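Long-range contact in gamma-glutamyltranspeptidase (Streptomyces lincolnensis, PDB 6J3A), which probably acts on gamma-glutamyl-type bonds as an LmbA-like member of the gamma-glutamyltranspeptidase family of N-terminal nucleophile (Ntn) hydrolases: residues H303-D315 with R340-P354. Residues are numbered along the deposited sequence; the frame is centred on the assembly and turned at random.
Sequences HLLVEGCKLAMAD and RRELVGDKASHELRP
Leu311 buries more surface in this contact than any other residue: its CD1 lies 4.0 Å from Leu343 CB and also meets Val344 CG2, while its CD2 comes within 3.3 Å of Arg353 NH1. The bond from Arg353 NH2 to Leu343 O (2.8 Å), in the carbonyl plane on a lone pair, ties the two arms of the loop together, as does Arg340 NH2 to Arg353 O (2.6 Å). Further along, Ala314 CB fits against Leu352 CD1 (3.7 Å) and the Arg353–Pro354 peptide. Glu307, its CG anti to the carbonyl carbon (chi1 -63°) and over one face of the His303 ring, bends at chi2 to bring OE2 to Ser349 N (2.7 Å), which meets it from above the carboxylate plane; OE1 takes Lys310 NZ through the syn lone pair. With an alanine here, Ser349 N would probably lose its acceptor and Lys310 NZ its charge partner. Toward the N-terminal part of the helix, His303 NE2 gives a straight in-plane bond to Gly345 O (2.9 Å, 165°). The solvent side is looser: Asp346 and Lys347 point away, and Glu351 is exposed. Asp315 pairs with Arg340 NH1 and also bonds Tyr336 of helix 334-341; elsewhere helix 299-319 rests on helices 280-288 and 506-519 and strand 538-540.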
ATOM      1  N   HIS A 303      -5.981  23.195  21.094  1.00 32.13           N
ATOM      2  CA  HIS A 303      -5.653  23.826  22.392  1.00 33.09           C
ATOM      3  C   HIS A 303      -6.081  22.971  23.584  1.00 32.23           C
ATOM      4  O   HIS A 303      -5.277  22.668  24.461  1.00 31.11           O
ATOM      5  CB  HIS A 303      -6.310  25.216  22.517  1.00 34.07           C
ATOM      6  CG  HIS A 303      -6.098  25.860  23.853  1.00 34.51           C
ATOM      7  ND1 HIS A 303      -4.947  26.546  24.174  1.00 35.62           N
ATOM      8  CD2 HIS A 303      -6.873  25.891  24.964  1.00 35.36           C
ATOM      9  CE1 HIS A 303      -5.024  26.977  25.420  1.00 36.48           C
ATOM     10  NE2 HIS A 303      -6.183  26.591  25.922  1.00 36.01           N
ATOM     11  N   LEU A 304      -7.353  22.595  23.590  1.00 31.77           N
ATOM     12  CA  LEU A 304      -7.919  21.732  24.629  1.00 32.98           C
ATOM     13  C   LEU A 304      -7.124  20.447  24.840  1.00 32.50           C
ATOM     14  O   LEU A 304      -6.853  20.069  25.974  1.00 31.14           O
ATOM     15  CB  LEU A 304      -9.377  21.375  24.299  1.00 33.39           C
ATOM     16  CG  LEU A 304     -10.042  20.375  25.250  1.00 33.83           C
ATOM     17  CD1 LEU A 304     -10.269  21.007  26.618  1.00 33.95           C
ATOM     18  CD2 LEU A 304     -11.344  19.845  24.679  1.00 33.71           C
ATOM     19  N   LEU A 305      -6.782  19.781  23.741  1.00 33.23           N
ATOM     20  CA  LEU A 305      -6.004  18.546  23.782  1.00 33.52           C
ATOM     21  C   LEU A 305      -4.554  18.733  24.211  1.00 34.62           C
ATOM     22  O   LEU A 305      -3.985  17.840  24.843  1.00 33.38           O
ATOM     23  CB  LEU A 305      -6.044  17.849  22.422  1.00 33.27           C
ATOM     24  CG  LEU A 305      -7.420  17.358  21.951  1.00 33.63           C
ATOM     25  CD1 LEU A 305      -7.295  16.513  20.690  1.00 33.39           C
ATOM     26  CD2 LEU A 305      -8.173  16.580  23.018  1.00 34.03           C
ATOM     27  N   VAL A 306      -3.952  19.868  23.848  1.00 35.92           N
ATOM     28  CA  VAL A 306      -2.548  20.160  24.200  1.00 36.30           C
ATOM     29  C   VAL A 306      -2.423  20.360  25.719  1.00 35.62           C
ATOM     30  O   VAL A 306      -1.627  19.700  26.400  1.00 32.67           O
ATOM     31  CB  VAL A 306      -2.014  21.383  23.404  1.00 37.31           C
ATOM     32  CG1 VAL A 306      -0.658  21.870  23.924  1.00 37.82           C
ATOM     33  CG2 VAL A 306      -1.902  21.036  21.924  1.00 36.46           C
ATOM     34  N   GLU A 307      -3.235  21.267  26.240  1.00 35.37           N
ATOM     35  CA  GLU A 307      -3.254  21.529  27.676  1.00 35.21           C
ATOM     36  C   GLU A 307      -3.592  20.267  28.481  1.00 33.68           C
ATOM     37  O   GLU A 307      -2.955  19.983  29.493  1.00 33.77           O
ATOM     38  CB  GLU A 307      -4.222  22.677  27.999  1.00 34.92           C
ATOM     39  CG  GLU A 307      -3.819  24.013  27.384  1.00 34.50           C
ATOM     40  CD  GLU A 307      -2.364  24.321  27.629  1.00 35.23           C
ATOM     41  OE1 GLU A 307      -1.561  24.137  26.692  1.00 33.98           O
ATOM     42  OE2 GLU A 307      -2.023  24.695  28.777  1.00 36.15           O
ATOM     43  N   GLY A 308      -4.575  19.511  28.013  1.00 31.78           N
ATOM     44  CA  GLY A 308      -4.930  18.238  28.639  1.00 31.58           C
ATOM     45  C   GLY A 308      -3.779  17.246  28.635  1.00 31.59           C
ATOM     46  O   GLY A 308      -3.508  16.594  29.640  1.00 31.28           O
ATOM     47  N   CYS A 309      -3.090  17.152  27.499  1.00 32.75           N
ATOM     48  CA  CYS A 309      -1.888  16.328  27.371  1.00 32.08           C
ATOM     49  C   CYS A 309      -0.773  16.725  28.353  1.00 32.75           C
ATOM     50  O   CYS A 309      -0.175  15.851  28.991  1.00 32.27           O
ATOM     51  CB  CYS A 309      -1.369  16.380  25.945  1.00 31.39           C
ATOM     52  SG  CYS A 309       0.180  15.490  25.725  1.00 31.11           S
ATOM     53  N   LYS A 310      -0.510  18.028  28.476  1.00 33.16           N
ATOM     54  CA  LYS A 310       0.464  18.540  29.460  1.00 33.72           C
ATOM     55  C   LYS A 310       0.152  18.054  30.875  1.00 33.43           C
ATOM     56  O   LYS A 310       1.026  17.552  31.572  1.00 33.94           O
ATOM     57  CB  LYS A 310       0.545  20.082  29.418  1.00 34.76           C
ATOM     58  CG  LYS A 310       1.590  20.601  28.427  1.00 35.81           C
ATOM     59  CD  LYS A 310       1.053  21.575  27.390  1.00 36.06           C
ATOM     60  CE  LYS A 310       1.461  23.004  27.643  1.00 36.54           C
ATOM     61  NZ  LYS A 310       1.152  23.838  26.446  1.00 37.19           N
ATOM     62  N   LEU A 311      -1.107  18.176  31.275  1.00 33.23           N
ATOM     63  CA  LEU A 311      -1.530  17.769  32.608  1.00 32.33           C
ATOM     64  C   LEU A 311      -1.432  16.260  32.796  1.00 31.84           C
ATOM     65  O   LEU A 311      -1.094  15.800  33.880  1.00 33.09           O
ATOM     66  CB  LEU A 311      -2.960  18.240  32.887  1.00 32.67           C
ATOM     67  CG  LEU A 311      -3.229  19.750  32.829  1.00 32.59           C
ATOM     68  CD1 LEU A 311      -4.720  20.024  32.906  1.00 32.45           C
ATOM     69  CD2 LEU A 311      -2.499  20.496  33.934  1.00 32.81           C
ATOM     70  N   ALA A 312      -1.736  15.488  31.756  1.00 31.06           N
ATOM     71  CA  ALA A 312      -1.623  14.026  31.849  1.00 30.32           C
ATOM     72  C   ALA A 312      -0.163  13.597  31.907  1.00 30.00           C
ATOM     73  O   ALA A 312       0.166  12.656  32.617  1.00 30.66           O
ATOM     74  CB  ALA A 312      -2.337  13.339  30.696  1.00 29.82           C
ATOM     75  N   MET A 313       0.704  14.294  31.174  1.00 30.03           N
ATOM     76  CA  MET A 313       2.142  13.994  31.159  1.00 30.53           C
ATOM     77  C   MET A 313       2.817  14.289  32.495  1.00 30.59           C
ATOM     78  O   MET A 313       3.694  13.556  32.943  1.00 31.66           O
ATOM     79  CB  MET A 313       2.831  14.770  30.035  1.00 31.15           C
ATOM     80  CG  MET A 313       2.545  14.213  28.650  1.00 32.74           C
ATOM     81  SD  MET A 313       3.032  12.483  28.401  1.00 35.10           S
ATOM     82  CE  MET A 313       4.399  12.700  27.277  1.00 36.21           C
ATOM     83  N   ALA A 314       2.394  15.374  33.122  1.00 31.55           N
ATOM     84  CA  ALA A 314       2.836  15.737  34.463  1.00 31.34           C
ATOM     85  C   ALA A 314       2.569  14.618  35.447  1.00 30.24           C
ATOM     86  O   ALA A 314       3.419  14.288  36.272  1.00 29.42           O
ATOM     87  CB  ALA A 314       2.123  17.003  34.911  1.00 31.27           C
ATOM     88  N   ASP A 315       1.373  14.053  35.346  1.00 30.48           N
ATOM     89  CA  ASP A 315       0.966  12.932  36.192  1.00 30.36           C
ATOM     90  C   ASP A 315       1.783  11.692  35.855  1.00 30.57           C
ATOM     91  O   ASP A 315       2.179  10.961  36.750  1.00 29.19           O
ATOM     92  CB  ASP A 315      -0.539  12.644  36.060  1.00 30.11           C
ATOM     93  CG  ASP A 315      -1.406  13.491  37.011  1.00 30.44           C
ATOM     94  OD1 ASP A 315      -0.865  14.193  37.906  1.00 29.58           O
ATOM     95  OD2 ASP A 315      -2.656  13.428  36.866  1.00 30.41           O
ATOM     96  N   ARG A 340      -9.184  18.394  37.749  1.00 33.10           N
ATOM     97  CA  ARG A 340      -8.067  18.640  36.822  1.00 33.76           C
ATOM     98  C   ARG A 340      -8.404  19.426  35.553  1.00 32.57           C
ATOM     99  O   ARG A 340      -7.629  20.292  35.156  1.00 29.35           O
ATOM    100  CB  ARG A 340      -7.399  17.327  36.427  1.00 34.60           C
ATOM    101  CG  ARG A 340      -6.828  16.564  37.608  1.00 36.13           C
ATOM    102  CD  ARG A 340      -5.351  16.333  37.425  1.00 38.07           C
ATOM    103  NE  ARG A 340      -4.543  17.522  37.667  1.00 38.83           N
ATOM    104  CZ  ARG A 340      -3.291  17.690  37.248  1.00 39.37           C
ATOM    105  NH1 ARG A 340      -2.654  16.755  36.535  1.00 39.34           N
ATOM    106  NH2 ARG A 340      -2.665  18.818  37.537  1.00 40.23           N
ATOM    107  N   ARG A 341      -9.543  19.131  34.925  1.00 32.93           N
ATOM    108  CA  ARG A 341      -9.926  19.820  33.683  1.00 34.41           C
ATOM    109  C   ARG A 341     -10.176  21.327  33.819  1.00 35.70           C
ATOM    110  O   ARG A 341     -10.134  22.040  32.818  1.00 33.98           O
ATOM    111  CB  ARG A 341     -11.118  19.138  33.001  1.00 34.96           C
ATOM    112  CG  ARG A 341     -12.517  19.391  33.575  1.00 34.62           C
ATOM    113  CD  ARG A 341     -13.581  18.743  32.690  1.00 33.35           C
ATOM    114  NE  ARG A 341     -13.323  17.305  32.569  1.00 32.56           N
ATOM    115  CZ  ARG A 341     -13.928  16.328  33.250  1.00 32.12           C
ATOM    116  NH1 ARG A 341     -13.553  15.062  33.054  1.00 32.20           N
ATOM    117  NH2 ARG A 341     -14.901  16.580  34.118  1.00 31.76           N
ATOM    118  N   GLU A 342     -10.435  21.794  35.044  1.00 39.23           N
ATOM    119  CA  GLU A 342     -10.534  23.232  35.356  1.00 41.70           C
ATOM    120  C   GLU A 342      -9.193  23.942  35.193  1.00 42.36           C
ATOM    121  O   GLU A 342      -9.149  25.152  34.946  1.00 42.07           O
ATOM    122  CB  GLU A 342     -11.015  23.458  36.799  1.00 44.57           C
ATOM    123  CG  GLU A 342     -12.364  22.846  37.168  1.00 47.52           C
ATOM    124  CD  GLU A 342     -13.522  23.319  36.288  1.00 51.58           C
ATOM    125  OE1 GLU A 342     -13.433  24.419  35.683  1.00 53.33           O
ATOM    126  OE2 GLU A 342     -14.539  22.587  36.204  1.00 51.61           O
ATOM    127  N   LEU A 343      -8.108  23.187  35.351  1.00 42.23           N
ATOM    128  CA  LEU A 343      -6.756  23.702  35.141  1.00 44.23           C
ATOM    129  C   LEU A 343      -6.422  24.008  33.679  1.00 43.43           C
ATOM    130  O   LEU A 343      -5.389  24.625  33.400  1.00 44.47           O
ATOM    131  CB  LEU A 343      -5.721  22.722  35.709  1.00 47.19           C
ATOM    132  CG  LEU A 343      -5.819  22.435  37.212  1.00 49.17           C
ATOM    133  CD1 LEU A 343      -4.930  21.257  37.573  1.00 49.71           C
ATOM    134  CD2 LEU A 343      -5.449  23.672  38.026  1.00 50.01           C
ATOM    135  N   VAL A 344      -7.272  23.559  32.754  1.00 41.74           N
ATOM    136  CA  VAL A 344      -7.209  23.992  31.357  1.00 40.87           C
ATOM    137  C   VAL A 344      -7.722  25.436  31.312  1.00 40.76           C
ATOM    138  O   VAL A 344      -8.891  25.686  31.595  1.00 40.84           O
ATOM    139  CB  VAL A 344      -8.057  23.094  30.419  1.00 39.67           C
ATOM    140  CG1 VAL A 344      -7.921  23.540  28.970  1.00 38.85           C
ATOM    141  CG2 VAL A 344      -7.652  21.628  30.535  1.00 38.82           C
ATOM    142  N   GLY A 345      -6.837  26.370  30.980  1.00 40.57           N
ATOM    143  CA  GLY A 345      -7.169  27.795  30.926  1.00 41.85           C
ATOM    144  C   GLY A 345      -7.170  28.288  29.498  1.00 43.01           C
ATOM    145  O   GLY A 345      -6.823  27.550  28.580  1.00 43.59           O
ATOM    146  N   ASP A 346      -7.569  29.542  29.318  1.00 45.00           N
ATOM    147  CA  ASP A 346      -7.555  30.187  28.003  1.00 46.18           C
ATOM    148  C   ASP A 346      -6.155  30.249  27.403  1.00 45.41           C
ATOM    149  O   ASP A 346      -5.997  30.137  26.184  1.00 44.01           O
ATOM    150  CB  ASP A 346      -8.128  31.603  28.095  1.00 48.49           C
ATOM    151  CG  ASP A 346      -9.627  31.622  28.381  1.00 51.54           C
ATOM    152  OD1 ASP A 346     -10.273  30.546  28.435  1.00 50.52           O
ATOM    153  OD2 ASP A 346     -10.164  32.737  28.562  1.00 55.17           O
ATOM    154  N   LYS A 347      -5.159  30.434  28.271  1.00 45.83           N
ATOM    155  CA  LYS A 347      -3.748  30.523  27.883  1.00 45.28           C
ATOM    156  C   LYS A 347      -3.001  29.190  28.024  1.00 43.18           C
ATOM    157  O   LYS A 347      -3.422  28.271  28.740  1.00 41.16           O
ATOM    158  CB  LYS A 347      -3.027  31.622  28.683  1.00 47.69           C
ATOM    159  CG  LYS A 347      -2.783  32.913  27.908  1.00 50.52           C
ATOM    160  CD  LYS A 347      -4.053  33.546  27.338  1.00 52.26           C
ATOM    161  CE  LYS A 347      -3.822  34.979  26.842  1.00 54.09           C
ATOM    162  NZ  LYS A 347      -2.578  35.175  26.032  1.00 55.99           N
ATOM    163  N   ALA A 348      -1.880  29.116  27.322  1.00 41.23           N
ATOM    164  CA  ALA A 348      -1.076  27.909  27.266  1.00 39.59           C
ATOM    165  C   ALA A 348      -0.196  27.862  28.503  1.00 38.38           C
ATOM    166  O   ALA A 348       0.472  28.848  28.830  1.00 38.86           O
ATOM    167  CB  ALA A 348      -0.220  27.911  26.009  1.00 39.06           C
ATOM    168  N   SER A 349      -0.219  26.726  29.190  1.00 36.18           N
ATOM    169  CA  SER A 349       0.642  26.478  30.335  1.00 36.14           C
ATOM    170  C   SER A 349       2.089  26.206  29.879  1.00 37.04           C
ATOM    171  O   SER A 349       2.315  25.477  28.918  1.00 36.53           O
ATOM    172  CB  SER A 349       0.105  25.289  31.143  1.00 36.01           C
ATOM    173  OG  SER A 349       0.868  25.062  32.322  1.00 36.19           O
ATOM    174  N   HIS A 350       3.051  26.815  30.572  1.00 37.86           N
ATOM    175  CA  HIS A 350       4.486  26.543  30.400  1.00 38.60           C
ATOM    176  C   HIS A 350       5.047  25.785  31.612  1.00 39.63           C
ATOM    177  O   HIS A 350       6.261  25.631  31.755  1.00 40.14           O
ATOM    178  CB  HIS A 350       5.238  27.865  30.234  1.00 38.43           C
ATOM    179  CG  HIS A 350       4.998  28.531  28.919  1.00 39.70           C
ATOM    180  ND1 HIS A 350       6.025  28.998  28.126  1.00 40.41           N
ATOM    181  CD2 HIS A 350       3.852  28.798  28.249  1.00 41.20           C
ATOM    182  CE1 HIS A 350       5.520  29.536  27.030  1.00 41.03           C
ATOM    183  NE2 HIS A 350       4.204  29.426  27.078  1.00 41.31           N
ATOM    184  N   GLU A 351       4.144  25.299  32.462  1.00 41.34           N
ATOM    185  CA  GLU A 351       4.464  24.770  33.778  1.00 42.22           C
ATOM    186  C   GLU A 351       4.131  23.283  33.800  1.00 41.78           C
ATOM    187  O   GLU A 351       3.163  22.839  33.164  1.00 41.27           O
ATOM    188  CB  GLU A 351       3.638  25.501  34.846  1.00 44.37           C
ATOM    189  CG  GLU A 351       4.207  26.841  35.312  1.00 47.06           C
ATOM    190  CD  GLU A 351       4.135  27.942  34.260  1.00 49.57           C
ATOM    191  OE1 GLU A 351       3.023  28.236  33.764  1.00 52.68           O
ATOM    192  OE2 GLU A 351       5.191  28.526  33.929  1.00 52.70           O
ATOM    193  N   LEU A 352       4.941  22.517  34.521  1.00 40.62           N
ATOM    194  CA  LEU A 352       4.635  21.117  34.780  1.00 40.73           C
ATOM    195  C   LEU A 352       3.783  21.060  36.048  1.00 40.87           C
ATOM    196  O   LEU A 352       4.233  21.490  37.104  1.00 41.45           O
ATOM    197  CB  LEU A 352       5.918  20.309  34.955  1.00 39.53           C
ATOM    198  CG  LEU A 352       5.733  18.792  34.977  1.00 39.24           C
ATOM    199  CD1 LEU A 352       5.324  18.305  33.596  1.00 39.28           C
ATOM    200  CD2 LEU A 352       7.010  18.095  35.424  1.00 39.61           C
ATOM    201  N   ARG A 353       2.559  20.542  35.935  1.00 39.46           N
ATOM    202  CA  ARG A 353       1.571  20.618  37.024  1.00 39.38           C
ATOM    203  C   ARG A 353       0.964  19.256  37.346  1.00 39.08           C
ATOM    204  O   ARG A 353      -0.168  18.981  36.939  1.00 39.04           O
ATOM    205  CB  ARG A 353       0.447  21.585  36.645  1.00 39.71           C
ATOM    206  CG  ARG A 353       0.901  23.029  36.470  1.00 41.41           C
ATOM    207  CD  ARG A 353       0.260  23.665  35.248  1.00 42.32           C
ATOM    208  NE  ARG A 353      -1.028  24.294  35.538  1.00 43.30           N
ATOM    209  CZ  ARG A 353      -2.084  24.351  34.714  1.00 43.31           C
ATOM    210  NH1 ARG A 353      -2.083  23.785  33.511  1.00 42.65           N
ATOM    211  NH2 ARG A 353      -3.182  24.982  35.113  1.00 44.18           N
ATOM    212  N   PRO A 354       1.697  18.403  38.088  1.00 37.81           N
ATOM    213  CA  PRO A 354       1.123  17.117  38.464  1.00 37.98           C
ATOM    214  C   PRO A 354       0.096  17.297  39.560  1.00 38.25           C
ATOM    215  O   PRO A 354       0.204  18.217  40.369  1.00 39.12           O
ATOM    216  CB  PRO A 354       2.322  16.320  38.991  1.00 37.96           C
ATOM    217  CG  PRO A 354       3.339  17.335  39.375  1.00 37.80           C
ATOM    218  CD  PRO A 354       2.952  18.674  38.806  1.00 37.28           C
TER
HETATM  219  O   HOH W   1       1.472  19.979  33.084  1.00 41.49           O
HETATM  220  O   HOH W   2      -3.941  14.674  34.865  1.00 38.28           O